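Local coordinates for protein glutaredoxin-2 (Vaccinia virus, PDB 2G2Q) that passes disulfide bonds, as a thioredoxin-fold thiol-disulfide oxidoreductase, from a membrane-associated viral partner to virion membrane proteins during virus assembly, at residues F8-C13 / H65-I70. Residues are numbered along the deposited sequence; the frame is centred on the assembly and turned at random.
Sequences FGKPYC and HLSNYI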
loop_
_atom_site.group_PDB
_atom_site.type_symbol
_atom_site.label_atom_id
_atom_site.label_comp_id
_atom_site.label_asym_id
_atom_site.label_seq_id
_atom_site.Cartn_x
_atom_site.Cartn_y
_atom_site.Cartn_z
ATOM N N PHE A 8 -0.804 -3.209 -3.123
ATOM C CA PHE A 8 -0.379 -4.379 -2.374
ATOM C C PHE A 8 -0.761 -4.235 -0.918
ATOM O O PHE A 8 -0.565 -3.182 -0.323
ATOM C CB PHE A 8 1.152 -4.514 -2.425
ATOM C CG PHE A 8 1.692 -5.006 -3.752
ATOM C CD1 PHE A 8 2.140 -6.319 -3.890
ATOM C CD2 PHE A 8 1.766 -4.153 -4.856
ATOM C CE1 PHE A 8 2.646 -6.772 -5.120
ATOM C CE2 PHE A 8 2.257 -4.603 -6.068
ATOM C CZ PHE A 8 2.694 -5.906 -6.211
ATOM N N GLY A 9 -1.278 -5.313 -0.336
ATOM C CA GLY A 9 -1.519 -5.408 1.108
ATOM C C GLY A 9 -2.107 -6.769 1.452
ATOM O O GLY A 9 -2.415 -7.542 0.563
ATOM N N LYS A 10 -2.249 -7.071 2.742
ATOM C CA LYS A 10 -3.004 -8.252 3.172
ATOM C C LYS A 10 -4.480 -8.106 2.849
ATOM O O LYS A 10 -5.057 -7.026 3.038
ATOM C CB LYS A 10 -2.862 -8.487 4.664
ATOM C CG LYS A 10 -1.766 -9.465 5.020
ATOM C CD LYS A 10 -1.485 -9.466 6.513
ATOM C CE LYS A 10 -2.620 -10.059 7.284
ATOM N NZ LYS A 10 -2.215 -10.205 8.693
ATOM N N PRO A 11 -5.095 -9.186 2.346
ATOM C CA PRO A 11 -6.529 -9.184 2.135
ATOM C C PRO A 11 -7.232 -9.249 3.492
ATOM O O PRO A 11 -6.654 -9.740 4.473
ATOM C CB PRO A 11 -6.761 -10.497 1.382
ATOM C CG PRO A 11 -5.654 -11.404 1.843
ATOM C CD PRO A 11 -4.479 -10.476 1.970
ATOM N N TYR A 12 -8.470 -8.776 3.544
ATOM C CA TYR A 12 -9.311 -8.918 4.729
ATOM C C TYR A 12 -8.724 -8.257 5.973
ATOM O O TYR A 12 -8.787 -8.795 7.065
ATOM C CB TYR A 12 -9.653 -10.399 4.969
ATOM C CG TYR A 12 -10.147 -11.076 3.708
ATOM C CD1 TYR A 12 -11.410 -10.772 3.178
ATOM C CD2 TYR A 12 -9.350 -12.001 3.030
ATOM C CE1 TYR A 12 -11.864 -11.382 2.009
ATOM C CE2 TYR A 12 -9.797 -12.619 1.855
ATOM C CZ TYR A 12 -11.049 -12.304 1.354
ATOM O OH TYR A 12 -11.507 -12.912 0.192
ATOM N N CYS A 13 -8.144 -7.082 5.801
ATOM C CA CYS A 13 -7.777 -6.282 6.948
ATOM C C CYS A 13 -8.110 -4.807 6.736
ATOM O O CYS A 13 -8.091 -4.292 5.616
ATOM C CB CYS A 13 -6.325 -6.511 7.363
ATOM S SG CYS A 13 -5.203 -5.374 6.643
ATOM N N HIS A 65 2.241 -8.984 13.597
ATOM C CA HIS A 65 1.110 -8.046 13.634
ATOM C C HIS A 65 1.277 -6.802 12.734
ATOM O O HIS A 65 0.288 -6.239 12.238
ATOM C CB HIS A 65 0.860 -7.662 15.104
ATOM C CG HIS A 65 -0.101 -6.528 15.312
ATOM N ND1 HIS A 65 -1.427 -6.581 14.919
ATOM C CD2 HIS A 65 0.063 -5.321 15.914
ATOM C CE1 HIS A 65 -2.028 -5.448 15.252
ATOM N NE2 HIS A 65 -1.147 -4.667 15.856
ATOM N N LEU A 66 2.515 -6.384 12.492
ATOM C CA LEU A 66 2.759 -5.263 11.569
ATOM C C LEU A 66 2.433 -5.599 10.110
ATOM O O LEU A 66 2.250 -4.684 9.279
ATOM C CB LEU A 66 4.195 -4.764 11.677
ATOM C CG LEU A 66 4.612 -4.243 13.047
ATOM C CD1 LEU A 66 6.125 -4.068 13.076
ATOM C CD2 LEU A 66 3.881 -2.933 13.381
ATOM N N SER A 67 2.339 -6.894 9.799
ATOM C CA SER A 67 1.899 -7.315 8.465
ATOM C C SER A 67 0.570 -6.666 8.082
ATOM O O SER A 67 0.287 -6.455 6.914
ATOM C CB SER A 67 1.778 -8.840 8.366
ATOM O OG SER A 67 0.714 -9.322 9.166
ATOM N N ASN A 68 -0.238 -6.358 9.084
ATOM C CA ASN A 68 -1.529 -5.699 8.880
ATOM C C ASN A 68 -1.412 -4.284 8.401
ATOM O O ASN A 68 -2.407 -3.716 7.982
ATOM C CB ASN A 68 -2.341 -5.708 10.178
ATOM C CG ASN A 68 -2.692 -7.102 10.616
ATOM O OD1 ASN A 68 -3.122 -7.921 9.813
ATOM N ND2 ASN A 68 -2.488 -7.386 11.880
ATOM N N TYR A 69 -0.205 -3.722 8.463
ATOM C CA TYR A 69 0.021 -2.322 8.110
ATOM C C TYR A 69 0.945 -2.156 6.919
ATOM O O TYR A 69 1.509 -1.091 6.741
ATOM C CB TYR A 69 0.606 -1.544 9.318
ATOM C CG TYR A 69 -0.312 -1.534 10.487
ATOM C CD1 TYR A 69 -1.275 -0.547 10.636
ATOM C CD2 TYR A 69 -0.260 -2.549 11.432
ATOM C CE1 TYR A 69 -2.164 -0.564 11.739
ATOM C CE2 TYR A 69 -1.130 -2.570 12.521
ATOM C CZ TYR A 69 -2.080 -1.580 12.657
ATOM O OH TYR A 69 -2.924 -1.625 13.749
ATOM N N ILE A 70 1.163 -3.236 6.171
ATOM C CA ILE A 70 1.865 -3.185 4.904
ATOM C C ILE A 70 0.862 -2.693 3.869
ATOM O O ILE A 70 -0.185 -3.324 3.647
ATOM C CB ILE A 70 2.323 -4.598 4.425
ATOM C CG1 ILE A 70 3.144 -5.356 5.476
ATOM C CG2 ILE A 70 3.040 -4.524 3.061
ATOM C CD1 ILE A 70 4.199 -4.562 6.167
HETATM O O HOH W 1 -1.194 -5.394 4.627
#
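The side chain of K10 reaches across to S67 and N68 and ends between their oxygens. Its NZ donates to OD1 of N68 at 2.7 Å and to OG of S67 at 3.1 Å. The ammonium approaches the amide of N68 from above the carbonyl plane, 40° out of it, with a C=O...N angle of 136°. Lysine suits the place because a long aliphatic chain can cross the gap and still deliver an ammonium group with N-H donors for two oxygens: CD lies 3.4 Å from OG of S67, and a bend at chi3 then swings CE and NZ toward OD1 of N68, while F40 packs against the same lysine. The hydroxyl of S67 also bonds to the carbonyl oxygen of A64, so one small side chain links the lysine to the turn before it. For N68, chi1 of -64° sets CG beside its backbone N, from where the amide oxygen can meet the ammonium.

In this thioredoxin-fold protein, residues 8-13 run from the end of strand 3-9 into the redox motif, and 65-70 lead from helix 58-65 to strand 71-77, the antiparallel neighbour of strand 3-9. C13, one of the two redox-active cysteines, which form no disulfide in this structure, sits at the N-cap of helix 14-24. Its beta-carbon points toward 65-70, and SG lies 3.5 Å from the backbone O of N68.

Nearer the strand end, a water joins the two backbones, accepting from K10 N and donating to the carbonyl oxygens of S67 and I70. At G9, CA comes within 3.5 Å of I70 O in a CH...O contact; glycine fits here, since a beta-carbon would crowd that oxygen. The side chain of I70 starts toward 8-13, but its end leads off, and its branched hydrocarbon packs on I37.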